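Local atomic coordinates of 3-dehydroquinate dehydratase (Enterococcus faecalis, PDB entry 4PH6), a protein that catalyses the cis-dehydration of 3-dehydroquinate to 3-dehydroshikimate through an imine intermediate, the third step of chorismate biosynthesis. Residues A[18-23]-A[224-229]; A[47-52]-A[83-88]; A[152-157]-A[188-193]; A[171-176]-A[202-207]. One frame throughout, in Å; residues are numbered along the deposited sequence.

Interaction 1 (A[18-23]-A[224-229])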
loop_
_atom_site.group_PDB
_atom_site.type_symbol
_atom_site.label_atom_id
_atom_site.label_comp_id
_atom_site.label_asym_id
_atom_site.label_seq_id
_atom_site.Cartn_x
_atom_site.Cartn_y
_atom_site.Cartn_z
ATOM N N ASN A 18 1.912 15.924 0.085
ATOM C CA ASN A 18 1.821 14.723 0.897
ATOM C C ASN A 18 0.801 14.849 2.025
ATOM O O ASN A 18 0.597 15.945 2.551
ATOM C CB ASN A 18 3.191 14.396 1.484
ATOM C CG ASN A 18 4.147 13.866 0.448
ATOM O OD1 ASN A 18 3.837 13.858 -0.744
ATOM N ND2 ASN A 18 5.324 13.434 0.888
ATOM N N PRO A 19 0.169 13.722 2.399
ATOM C CA PRO A 19 -0.764 13.636 3.525
ATOM C C PRO A 19 -0.153 14.182 4.804
ATOM O O PRO A 19 0.968 13.797 5.166
ATOM C CB PRO A 19 -1.018 12.130 3.660
ATOM C CG PRO A 19 -0.734 11.574 2.317
ATOM C CD PRO A 19 0.338 12.419 1.722
ATOM N N LYS A 20 -0.891 15.041 5.496
ATOM C CA LYS A 20 -0.374 15.641 6.708
ATOM C C LYS A 20 -0.542 14.659 7.847
ATOM O O LYS A 20 -1.511 13.892 7.877
ATOM C CB LYS A 20 -1.075 16.970 6.997
ATOM C CG LYS A 20 -0.973 17.958 5.831
ATOM C CD LYS A 20 0.486 18.167 5.418
ATOM C CE LYS A 20 0.651 19.184 4.282
ATOM N NZ LYS A 20 0.156 18.689 2.975
ATOM N N ILE A 21 0.412 14.666 8.768
ATOM C CA ILE A 21 0.426 13.681 9.830
ATOM C C ILE A 21 -0.172 14.217 11.121
ATOM O O ILE A 21 0.171 15.314 11.576
ATOM C CB ILE A 21 1.850 13.164 10.102
ATOM C CG1 ILE A 21 2.482 12.649 8.804
ATOM C CG2 ILE A 21 1.830 12.088 11.147
ATOM C CD1 ILE A 21 3.816 11.948 9.003
ATOM N N VAL A 22 -1.064 13.406 11.685
ATOM C CA VAL A 22 -1.809 13.696 12.897
ATOM C C VAL A 22 -1.416 12.737 14.006
ATOM O O VAL A 22 -1.542 11.522 13.849
ATOM C CB VAL A 22 -3.339 13.549 12.683
ATOM C CG1 VAL A 22 -4.107 14.015 13.923
ATOM C CG2 VAL A 22 -3.789 14.291 11.430
ATOM N N VAL A 23 -0.967 13.267 15.135
ATOM C CA VAL A 23 -0.728 12.425 16.291
ATOM C C VAL A 23 -1.830 12.679 17.312
ATOM O O VAL A 23 -2.150 13.839 17.617
ATOM C CB VAL A 23 0.684 12.664 16.919
ATOM C CG1 VAL A 23 0.883 14.119 17.340
ATOM C CG2 VAL A 23 0.910 11.738 18.107
ATOM N N SER A 224 -6.407 10.749 0.097
ATOM C CA SER A 224 -6.692 10.911 1.518
ATOM C C SER A 224 -5.719 11.945 2.099
ATOM O O SER A 224 -4.506 11.756 2.044
ATOM C CB SER A 224 -6.575 9.561 2.233
ATOM O OG SER A 224 -6.866 9.672 3.614
ATOM N N ALA A 225 -6.240 13.040 2.651
ATOM C CA ALA A 225 -5.385 14.181 2.983
ATOM C C ALA A 225 -4.787 14.176 4.402
ATOM O O ALA A 225 -3.875 14.960 4.699
ATOM C CB ALA A 225 -6.148 15.460 2.757
ATOM N N LEU A 226 -5.288 13.310 5.272
ATOM C CA LEU A 226 -4.710 13.168 6.609
ATOM C C LEU A 226 -4.482 11.700 6.965
ATOM O O LEU A 226 -5.238 10.821 6.554
ATOM C CB LEU A 226 -5.606 13.825 7.667
ATOM C CG LEU A 226 -5.795 15.347 7.661
ATOM C CD1 LEU A 226 -6.730 15.743 8.787
ATOM C CD2 LEU A 226 -4.446 16.106 7.767
ATOM N N THR A 227 -3.428 11.439 7.723
ATOM C CA THR A 227 -3.171 10.101 8.212
ATOM C C THR A 227 -2.787 10.190 9.690
ATOM O O THR A 227 -2.149 11.151 10.128
ATOM C CB THR A 227 -2.070 9.384 7.369
ATOM O OG1 THR A 227 -1.847 8.061 7.872
ATOM C CG2 THR A 227 -0.746 10.178 7.364
ATOM N N PHE A 228 -3.202 9.201 10.468
ATOM C CA PHE A 228 -3.043 9.257 11.915
ATOM C C PHE A 228 -1.934 8.319 12.376
ATOM O O PHE A 228 -1.887 7.147 11.986
ATOM C CB PHE A 228 -4.373 8.921 12.599
ATOM C CG PHE A 228 -5.375 10.062 12.589
ATOM C CD1 PHE A 228 -5.863 10.573 11.391
ATOM C CD2 PHE A 228 -5.839 10.613 13.780
ATOM C CE1 PHE A 228 -6.778 11.611 11.381
ATOM C CE2 PHE A 228 -6.760 11.650 13.772
ATOM C CZ PHE A 228 -7.224 12.146 12.574
ATOM N N GLY A 229 -1.024 8.850 13.185
ATOM C CA GLY A 229 0.116 8.090 13.658
ATOM C C GLY A 229 0.305 8.211 15.152
ATOM O O GLY A 229 0.228 9.312 15.712
HETATM O O HOH W 1 -2.716 17.137 2.759
#
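Lys20, Ile21 and Val22 pair in parallel register with Leu226, Thr227 and Phe228, where the first strand of the (beta/alpha)8 barrel meets the last and the ring of strands closes. The axes of these short strands approach to 4.8 Å, with 34° between their directions. A ladder of four backbone bonds zips the seam: Lys20 N to Ala225 O, Thr227 N to Lys20 O, Val22 N to Thr227 O, and the shortest, Gly229 N to Val22 O at 2.8 Å.

On the face bearing Val22, the valine lies beside Phe228 and both point the same way. Its CB sits 3.8 Å from the ring centroid, nearly on the ring normal, a CH-pi contact; CG1, set opposite the backbone N (chi1 -173°), lies over the same face, 3.6 Å from Phe228 CE2. Further down, Leu226 sends CD2 to within 3.6 Å of Lys20 CB. Lys20 bends back, and NZ donates to Asn18 O at 2.8 Å and reaches Ala225 O through a water. On the other face Thr227 OG1 bonds to Arg216 O, while its CG2 leans toward Pro19. Backbone hydrogen bonds hold the seam beside apolar side chains, and carbonyl oxygens probably offset the lysine's charge.

Interaction 2 (A[47-52]-A[83-88])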
loop_
_atom_site.group_PDB
_atom_site.type_symbol
_atom_site.label_atom_id
_atom_site.label_comp_id
_atom_site.label_asym_id
_atom_site.label_seq_id
_atom_site.Cartn_x
_atom_site.Cartn_y
_atom_site.Cartn_z
ATOM N N LEU A 47 0.045 17.951 12.795
ATOM C CA LEU A 47 -0.920 18.410 13.767
ATOM C C LEU A 47 -1.191 17.383 14.851
ATOM O O LEU A 47 -0.657 16.282 14.823
ATOM C CB LEU A 47 -2.232 18.842 13.082
ATOM C CG LEU A 47 -3.108 17.983 12.176
ATOM C CD1 LEU A 47 -4.442 18.702 11.951
ATOM C CD2 LEU A 47 -2.421 17.712 10.844
ATOM N N VAL A 48 -2.009 17.790 15.816
ATOM C CA VAL A 48 -2.249 17.043 17.040
ATOM C C VAL A 48 -3.743 16.891 17.283
ATOM O O VAL A 48 -4.480 17.875 17.227
ATOM C CB VAL A 48 -1.621 17.754 18.259
ATOM C CG1 VAL A 48 -2.058 17.091 19.552
ATOM C CG2 VAL A 48 -0.106 17.792 18.121
ATOM N N GLU A 49 -4.193 15.669 17.550
ATOM C CA GLU A 49 -5.577 15.452 17.927
ATOM C C GLU A 49 -5.670 15.098 19.404
ATOM O O GLU A 49 -5.159 14.069 19.842
ATOM C CB GLU A 49 -6.219 14.346 17.082
ATOM C CG GLU A 49 -7.648 14.030 17.498
ATOM C CD GLU A 49 -8.194 12.742 16.869
ATOM O OE1 GLU A 49 -9.291 12.798 16.259
ATOM O OE2 GLU A 49 -7.528 11.680 16.995
ATOM N N TRP A 50 -6.325 15.941 20.186
ATOM C CA TRP A 50 -6.548 15.578 21.575
ATOM C C TRP A 50 -7.872 14.821 21.667
ATOM O O TRP A 50 -8.931 15.360 21.339
ATOM C CB TRP A 50 -6.543 16.817 22.483
ATOM C CG TRP A 50 -6.897 16.502 23.890
ATOM C CD1 TRP A 50 -6.751 15.303 24.530
ATOM C CD2 TRP A 50 -7.494 17.391 24.844
ATOM N NE1 TRP A 50 -7.204 15.398 25.818
ATOM C CE2 TRP A 50 -7.667 16.671 26.035
ATOM C CE3 TRP A 50 -7.895 18.732 24.797
ATOM C CZ2 TRP A 50 -8.228 17.241 27.172
ATOM C CZ3 TRP A 50 -8.445 19.294 25.921
ATOM C CH2 TRP A 50 -8.605 18.555 27.098
ATOM N N ARG A 51 -7.815 13.560 22.074
ATOM C CA ARG A 51 -9.036 12.774 22.213
ATOM C C ARG A 51 -9.708 13.023 23.568
ATOM O O ARG A 51 -9.245 12.551 24.599
ATOM C CB ARG A 51 -8.744 11.281 22.023
ATOM C CG ARG A 51 -8.481 10.864 20.569
ATOM C CD ARG A 51 -9.765 10.738 19.770
ATOM N NE ARG A 51 -10.674 9.776 20.387
ATOM C CZ ARG A 51 -10.652 8.463 20.163
ATOM N NH1 ARG A 51 -9.757 7.940 19.326
ATOM N NH2 ARG A 51 -11.525 7.671 20.777
ATOM N N LEU A 52 -10.816 13.755 23.532
ATOM C CA LEU A 52 -11.548 14.172 24.728
ATOM C C LEU A 52 -12.146 13.026 25.526
ATOM O O LEU A 52 -12.213 13.085 26.756
ATOM C CB LEU A 52 -12.676 15.142 24.339
ATOM C CG LEU A 52 -12.165 16.459 23.763
ATOM C CD1 LEU A 52 -13.310 17.403 23.480
ATOM C CD2 LEU A 52 -11.156 17.094 24.725
ATOM N N THR A 83 -11.482 16.214 19.507
ATOM C CA THR A 83 -12.388 15.133 19.126
ATOM C C THR A 83 -12.985 14.469 20.344
ATOM O O THR A 83 -12.247 13.978 21.187
ATOM C CB THR A 83 -11.646 14.034 18.315
ATOM O OG1 THR A 83 -11.186 14.563 17.063
ATOM C CG2 THR A 83 -12.533 12.831 18.079
ATOM N N PHE A 84 -14.301 14.443 20.447
ATOM C CA PHE A 84 -14.938 13.518 21.382
ATOM C C PHE A 84 -15.498 12.334 20.600
ATOM O O PHE A 84 -16.587 12.429 20.037
ATOM C CB PHE A 84 -16.055 14.195 22.194
ATOM C CG PHE A 84 -16.536 13.361 23.356
ATOM C CD1 PHE A 84 -16.004 13.542 24.625
ATOM C CD2 PHE A 84 -17.501 12.382 23.177
ATOM C CE1 PHE A 84 -16.424 12.759 25.695
ATOM C CE2 PHE A 84 -17.928 11.592 24.251
ATOM C CZ PHE A 84 -17.384 11.782 25.502
ATOM N N ARG A 85 -14.759 11.234 20.511
ATOM C CA ARG A 85 -15.299 10.091 19.781
ATOM C C ARG A 85 -16.425 9.458 20.592
ATOM O O ARG A 85 -16.233 9.106 21.759
ATOM C CB ARG A 85 -14.218 9.063 19.466
ATOM C CG ARG A 85 -14.677 7.919 18.568
ATOM C CD ARG A 85 -15.112 8.408 17.203
ATOM N NE ARG A 85 -14.053 9.170 16.556
ATOM C CZ ARG A 85 -14.234 10.345 15.961
ATOM N NH1 ARG A 85 -15.440 10.890 15.904
ATOM N NH2 ARG A 85 -13.210 10.959 15.394
ATOM N N THR A 86 -17.599 9.329 19.994
ATOM C CA THR A 86 -18.719 8.744 20.729
ATOM C C THR A 86 -18.567 7.231 20.777
ATOM O O THR A 86 -17.962 6.626 19.888
ATOM C CB THR A 86 -20.080 9.089 20.111
ATOM O OG1 THR A 86 -20.220 8.403 18.862
ATOM C CG2 THR A 86 -20.194 10.592 19.890
ATOM N N GLN A 87 -19.149 6.632 21.806
ATOM C CA GLN A 87 -19.011 5.208 22.079
ATOM C C GLN A 87 -19.422 4.321 20.900
ATOM O O GLN A 87 -18.784 3.309 20.644
ATOM C CB GLN A 87 -19.830 4.844 23.321
ATOM C CG GLN A 87 -19.456 3.523 23.972
ATOM C CD GLN A 87 -20.134 3.323 25.328
ATOM O OE1 GLN A 87 -21.252 3.799 25.554
ATOM N NE2 GLN A 87 -19.453 2.625 26.235
ATOM N N LYS A 88 -20.467 4.699 20.167
ATOM C CA LYS A 88 -20.956 3.841 19.085
ATOM C C LYS A 88 -20.019 3.840 17.868
ATOM O O LYS A 88 -20.192 3.041 16.942
ATOM C CB LYS A 88 -22.366 4.258 18.653
ATOM C CG LYS A 88 -23.190 3.131 18.018
ATOM C CD LYS A 88 -24.255 3.711 17.067
ATOM C CE LYS A 88 -25.700 3.493 17.539
ATOM N NZ LYS A 88 -26.430 2.461 16.746
HETATM O O HOH W 2 -10.372 9.967 16.035
#
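Glu49 and Thr83 meet obliquely, and the carboxylate accepts a hydrogen bond from the threonine hydroxyl: OG1 to OE1 is 2.7 Å, approached from the anti side and 27° out of the carboxylate plane. The glutamate chain is stretched, its chi1 of 177° turning CG from the backbone N and carrying OE1 across to the neighbouring strand. The same OE1 accepts from a water that also bonds Arg85 NH2, in plane at the edge of that guanidinium, so water joins two charges 4.4 Å apart (OE1 to NH2).

Over one face of the Arg51 guanidinium lies Arg85 CB, 3.3 Å from NH2; the two guanidinium planes are inclined by 44°. Thr83 CG2 lies over one face of the Arg85 guanidinium, offset toward its rim. Arg51 forms a salt bridge with Asp53, and Arg85 with Asp117 and Glu119. Glu49, Arg51 and Arg85 are predicted to bind 3-dehydroquinate, consistent with a pocket for that anionic substrate.

Beneath, Leu52 N donates to Thr83 O (2.8 Å), and Leu52 CB meets the edge of the Phe84 ring. Strand 47-51 lies between strands 20-25 and 80-83, with Leu52 against helices 61-73 and 97-110 and Phe84 against Tyr100 of the latter.

Interaction 3 (A[152-157]-A[188-193])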
loop_
_atom_site.group_PDB
_atom_site.type_symbol
_atom_site.label_atom_id
_atom_site.label_comp_id
_atom_site.label_asym_id
_atom_site.label_seq_id
_atom_site.Cartn_x
_atom_site.Cartn_y
_atom_site.Cartn_z
ATOM N N PRO A 152 -18.614 -0.974 5.030
ATOM C CA PRO A 152 -19.814 -0.817 4.198
ATOM C C PRO A 152 -19.445 -0.969 2.730
ATOM O O PRO A 152 -18.259 -0.990 2.393
ATOM C CB PRO A 152 -20.284 0.616 4.496
ATOM C CG PRO A 152 -19.519 1.048 5.716
ATOM C CD PRO A 152 -18.231 0.283 5.690
ATOM N N SER A 153 -20.444 -1.056 1.866
ATOM C CA SER A 153 -20.177 -1.145 0.443
ATOM C C SER A 153 -19.454 0.105 -0.018
ATOM O O SER A 153 -19.539 1.159 0.627
ATOM C CB SER A 153 -21.469 -1.318 -0.351
ATOM O OG SER A 153 -22.166 -0.088 -0.407
ATOM N N GLN A 154 -18.747 -0.013 -1.136
ATOM C CA GLN A 154 -18.070 1.127 -1.716
ATOM C C GLN A 154 -19.011 2.328 -1.905
ATOM O O GLN A 154 -18.632 3.462 -1.613
ATOM C CB GLN A 154 -17.441 0.745 -3.050
ATOM C CG GLN A 154 -16.998 1.954 -3.852
ATOM C CD GLN A 154 -16.109 1.582 -5.017
ATOM O OE1 GLN A 154 -15.659 0.445 -5.115
ATOM N NE2 GLN A 154 -15.829 2.543 -5.886
ATOM N N GLU A 155 -20.231 2.069 -2.384
ATOM C CA GLU A 155 -21.190 3.126 -2.648
ATOM C C GLU A 155 -21.607 3.823 -1.359
ATOM O O GLU A 155 -21.802 5.033 -1.335
ATOM C CB GLU A 155 -22.428 2.581 -3.370
ATOM C CG GLU A 155 -22.119 2.040 -4.759
ATOM C CD GLU A 155 -21.571 0.616 -4.714
ATOM O OE1 GLU A 155 -22.153 -0.219 -3.991
ATOM O OE2 GLU A 155 -20.534 0.338 -5.360
ATOM N N GLU A 156 -21.741 3.056 -0.289
ATOM C CA GLU A 156 -22.188 3.612 0.979
ATOM C C GLU A 156 -21.101 4.481 1.610
ATOM O O GLU A 156 -21.401 5.522 2.179
ATOM C CB GLU A 156 -22.628 2.490 1.926
ATOM C CG GLU A 156 -22.987 2.937 3.331
ATOM C CD GLU A 156 -24.115 3.953 3.372
ATOM O OE1 GLU A 156 -24.163 4.726 4.354
ATOM O OE2 GLU A 156 -24.946 3.975 2.428
ATOM N N ILE A 157 -19.845 4.067 1.492
ATOM C CA ILE A 157 -18.714 4.881 1.943
ATOM C C ILE A 157 -18.683 6.201 1.168
ATOM O O ILE A 157 -18.516 7.278 1.749
ATOM C CB ILE A 157 -17.377 4.128 1.775
ATOM C CG1 ILE A 157 -17.429 2.791 2.531
ATOM C CG2 ILE A 157 -16.203 4.994 2.263
ATOM C CD1 ILE A 157 -16.211 1.893 2.378
ATOM N N LEU A 188 -10.179 1.640 -0.228
ATOM C CA LEU A 188 -9.260 2.361 -1.113
ATOM C C LEU A 188 -9.967 2.873 -2.376
ATOM O O LEU A 188 -9.770 4.015 -2.771
ATOM C CB LEU A 188 -8.066 1.478 -1.489
ATOM C CG LEU A 188 -7.115 1.146 -0.338
ATOM C CD1 LEU A 188 -6.050 0.149 -0.750
ATOM C CD2 LEU A 188 -6.475 2.421 0.176
ATOM N N SER A 189 -10.799 2.036 -2.990
ATOM C CA SER A 189 -11.583 2.428 -4.173
ATOM C C SER A 189 -12.612 3.525 -3.898
ATOM O O SER A 189 -12.795 4.437 -4.701
ATOM C CB SER A 189 -12.317 1.222 -4.750
ATOM O OG SER A 189 -11.411 0.332 -5.353
ATOM N N ALA A 190 -13.308 3.390 -2.775
ATOM C CA ALA A 190 -14.260 4.396 -2.320
ATOM C C ALA A 190 -13.562 5.747 -2.186
ATOM O O ALA A 190 -14.086 6.791 -2.608
ATOM C CB ALA A 190 -14.880 3.979 -0.994
ATOM N N THR A 191 -12.371 5.707 -1.611
ATOM C CA THR A 191 -11.530 6.895 -1.476
ATOM C C THR A 191 -11.198 7.482 -2.850
ATOM O O THR A 191 -11.342 8.686 -3.054
ATOM C CB THR A 191 -10.206 6.585 -0.724
ATOM O OG1 THR A 191 -10.496 6.071 0.580
ATOM C CG2 THR A 191 -9.328 7.847 -0.599
ATOM N N ASN A 192 -10.760 6.636 -3.782
ATOM C CA ASN A 192 -10.388 7.113 -5.119
ATOM C C ASN A 192 -11.579 7.704 -5.895
ATOM O O ASN A 192 -11.477 8.794 -6.436
ATOM C CB ASN A 192 -9.741 5.991 -5.948
ATOM C CG ASN A 192 -9.204 6.496 -7.297
ATOM O OD1 ASN A 192 -8.286 7.324 -7.348
ATOM N ND2 ASN A 192 -9.771 5.993 -8.389
ATOM N N GLU A 193 -12.698 6.983 -5.939
ATOM C CA GLU A 193 -13.911 7.479 -6.595
ATOM C C GLU A 193 -14.395 8.820 -6.019
ATOM O O GLU A 193 -14.644 9.764 -6.766
ATOM C CB GLU A 193 -15.034 6.450 -6.491
ATOM C CG GLU A 193 -16.390 6.967 -6.990
ATOM C CD GLU A 193 -17.487 5.932 -6.859
ATOM O OE1 GLU A 193 -17.186 4.791 -6.450
ATOM O OE2 GLU A 193 -18.655 6.252 -7.177
HETATM O O HOH W 3 -19.612 2.968 -6.280
#
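Gln154 reaches across to Ser189, Ala190 and Glu193 in the helical layer of the (beta/alpha)8 barrel, where the start of helix 154-166 packs against the middle of helix 181-197. Here one direct hydrogen bond lies over a small apolar patch and joins two consecutive outer helices.

The glutamine can be followed outward from its CB, which points toward the other helix. A chi1 of 167° swings CG to the far side from the backbone N and over Ala190, 4.0 Å from its CA; the chain continues extended. CD comes within 3.8 Å of Ser189 CB, and the amide then divides its two atoms: OE1 lies against Ser189 CB at 3.5 Å, whereas NE2 turns to the carboxylate of Glu193. That residue is extended as well, and its carboxylate plane is turned 64° from that of the amide.

Below the polar bridge Ala190 CB packs on Ile157, 3.7 Å from CG2, and Ile157 continues inward to Ile174 of strand 171-176. At the helix start Ser153 is the N-cap, its OG accepting from Glu156 N. On another side of helix 181-197, Asn192 ND2 bonds to Thr182 OG1 of the second subunit. A water donates to both Glu155 OE2 and Glu193 OE1, the oxygen that Gln154 NE2 meets at 2.7 Å, nearly along the C-O bond and 17° out of the amide plane.

Interaction 4 (A[171-176]-A[202-207])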
loop_
_atom_site.group_PDB
_atom_site.type_symbol
_atom_site.label_atom_id
_atom_site.label_comp_id
_atom_site.label_asym_id
_atom_site.label_seq_id
_atom_site.Cartn_x
_atom_site.Cartn_y
_atom_site.Cartn_z
ATOM N N ILE A 171 -13.606 19.228 6.107
ATOM C CA ILE A 171 -12.858 18.014 5.850
ATOM C C ILE A 171 -13.777 16.822 6.138
ATOM O O ILE A 171 -14.446 16.782 7.173
ATOM C CB ILE A 171 -11.572 17.951 6.704
ATOM C CG1 ILE A 171 -10.631 19.115 6.355
ATOM C CG2 ILE A 171 -10.860 16.639 6.509
ATOM C CD1 ILE A 171 -9.386 19.182 7.233
ATOM N N CYS A 172 -13.848 15.885 5.199
ATOM C CA CYS A 172 -14.707 14.712 5.354
ATOM C C CYS A 172 -13.845 13.505 5.703
ATOM O O CYS A 172 -12.854 13.244 5.036
ATOM C CB CYS A 172 -15.491 14.440 4.079
ATOM S SG CYS A 172 -16.376 15.868 3.439
ATOM N N LYS A 173 -14.233 12.772 6.741
ATOM C CA LYS A 173 -13.434 11.671 7.234
ATOM C C LYS A 173 -14.268 10.413 7.469
ATOM O O LYS A 173 -15.382 10.478 7.985
ATOM C CB LYS A 173 -12.726 12.075 8.534
ATOM C CG LYS A 173 -12.001 10.948 9.246
ATOM C CD LYS A 173 -11.687 11.342 10.684
ATOM C CE LYS A 173 -11.077 10.183 11.452
ATOM N NZ LYS A 173 -11.032 10.420 12.919
ATOM N N ILE A 174 -13.722 9.261 7.097
ATOM C CA ILE A 174 -14.385 8.004 7.394
ATOM C C ILE A 174 -13.355 6.927 7.693
ATOM O O ILE A 174 -12.345 6.807 7.012
ATOM C CB ILE A 174 -15.319 7.536 6.237
ATOM C CG1 ILE A 174 -16.156 6.336 6.674
ATOM C CG2 ILE A 174 -14.546 7.190 4.967
ATOM C CD1 ILE A 174 -17.332 6.031 5.751
ATOM N N ALA A 175 -13.614 6.151 8.734
ATOM C CA ALA A 175 -12.773 5.015 9.055
ATOM C C ALA A 175 -13.648 3.771 9.064
ATOM O O ALA A 175 -14.751 3.780 9.620
ATOM C CB ALA A 175 -12.060 5.215 10.409
ATOM N N VAL A 176 -13.172 2.711 8.423
ATOM C CA VAL A 176 -13.924 1.469 8.384
ATOM C C VAL A 176 -13.043 0.302 8.797
ATOM O O VAL A 176 -11.835 0.372 8.710
ATOM C CB VAL A 176 -14.498 1.211 6.995
ATOM C CG1 VAL A 176 -15.464 2.344 6.598
ATOM C CG2 VAL A 176 -13.369 1.049 5.972
ATOM N N PRO A 202 -11.164 18.568 1.047
ATOM C CA PRO A 202 -10.308 17.431 1.383
ATOM C C PRO A 202 -11.073 16.297 2.062
ATOM O O PRO A 202 -12.009 16.546 2.821
ATOM C CB PRO A 202 -9.276 18.050 2.347
ATOM C CG PRO A 202 -9.201 19.452 1.946
ATOM C CD PRO A 202 -10.618 19.825 1.596
ATOM N N ILE A 203 -10.668 15.064 1.788
ATOM C CA ILE A 203 -11.258 13.914 2.434
ATOM C C ILE A 203 -10.175 13.107 3.118
ATOM O O ILE A 203 -8.993 13.187 2.756
ATOM C CB ILE A 203 -12.020 13.008 1.451
ATOM C CG1 ILE A 203 -11.056 12.401 0.439
ATOM C CG2 ILE A 203 -13.134 13.790 0.759
ATOM C CD1 ILE A 203 -11.662 11.301 -0.390
ATOM N N VAL A 204 -10.595 12.355 4.126
ATOM C CA VAL A 204 -9.710 11.562 4.954
ATOM C C VAL A 204 -10.318 10.193 5.138
ATOM O O VAL A 204 -11.447 10.066 5.621
ATOM C CB VAL A 204 -9.493 12.202 6.330
ATOM C CG1 VAL A 204 -8.593 11.309 7.220
ATOM C CG2 VAL A 204 -8.924 13.615 6.185
ATOM N N THR A 205 -9.593 9.164 4.742
ATOM C CA THR A 205 -10.114 7.813 4.880
ATOM C C THR A 205 -9.075 6.886 5.436
ATOM O O THR A 205 -7.869 7.130 5.309
ATOM C CB THR A 205 -10.578 7.226 3.546
ATOM O OG1 THR A 205 -9.425 6.959 2.741
ATOM C CG2 THR A 205 -11.532 8.201 2.806
ATOM N N MET A 206 -9.540 5.810 6.048
ATOM C CA MET A 206 -8.625 4.757 6.447
ATOM C C MET A 206 -9.362 3.457 6.678
ATOM O O MET A 206 -10.525 3.430 7.088
ATOM C CB MET A 206 -7.831 5.152 7.696
ATOM C CG MET A 206 -8.637 5.230 8.962
ATOM S SD MET A 206 -8.379 6.816 9.764
ATOM C CE MET A 206 -9.229 7.869 8.596
ATOM N N SER A 207 -8.662 2.385 6.343
ATOM C CA SER A 207 -9.056 1.030 6.642
ATOM C C SER A 207 -8.297 0.610 7.900
ATOM O O SER A 207 -7.062 0.617 7.918
ATOM C CB SER A 207 -8.744 0.130 5.444
ATOM O OG SER A 207 -9.001 -1.229 5.716
#
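The beta-alpha-beta unit made of strand 171-176, helix 181-197 and strand 203-207 brings two neighbouring barrel strands side by side, and one of them carries Lys173, predicted to form the Schiff base with substrate. The two short strands run only 8° from parallel, their axes 4.4 Å apart at closest. Five backbone bonds link them, alternating in direction: Cys172 N to Pro202 O, Val204 N to Cys172 O, Ile174 N to Val204 O, Met206 N to Ile174 O and Val176 N to Met206 O.

On the face of Lys173, Val204 and Met206, the lysine is fully extended from a chi1 of 172°, which carries its end away from strand 203-207. Val204 flanks its root, CB to CB 3.9 Å. Met206 crosses higher up: its CG packs on Ala175 CB at 3.7 Å, and bends at chi2 and chi3 bring its CE to 4.1 Å from Lys173 CE. Apolar carbon therefore lines the stem, while NZ is hydrogen-bonded to NE2 of His146, predicted to be the proton donor and acceptor, and lies close to Arg85. Val204 CG2 also meets Ile171 CG2 at 3.6 Å.

The opposite face looks to the helices. Here Ile174 CG2 touches Thr205 CG2, 3.8 Å away, and Ile174 continues onto Ile157 and Leu161 of helix 154-166, while Thr205 OG1 bonds to Thr191 OG1. A lysine directed inward from a barrel strand, its strand and the neighbouring one backed by helices, is the arrangement of the Schiff-base site in type I dehydroquinases, within a TIM barrel.

In the fold
Interactions 1, 2 and 4 belong to the same eight-stranded parallel barrel, and interaction 3 lies in the helices outside it. Along the chain interaction 1 encloses the others: 2 closes before 3 and 4 open, and the segments of 3 and 4 alternate. Strands 20-25 and 47-51 are neighbours, so interactions 1 and 2 touch, with centres about 15 Å apart. Interaction 4 lies about 10 Å from both 1 and 3, centre to centre, and meets interaction 2 at Arg85 and Lys173, within the predicted active site. Interactions 2 and 4 thus unite residues distant in sequence in that site, interaction 1 closes the ring of strands, and interaction 3 packs the helical layer outside it.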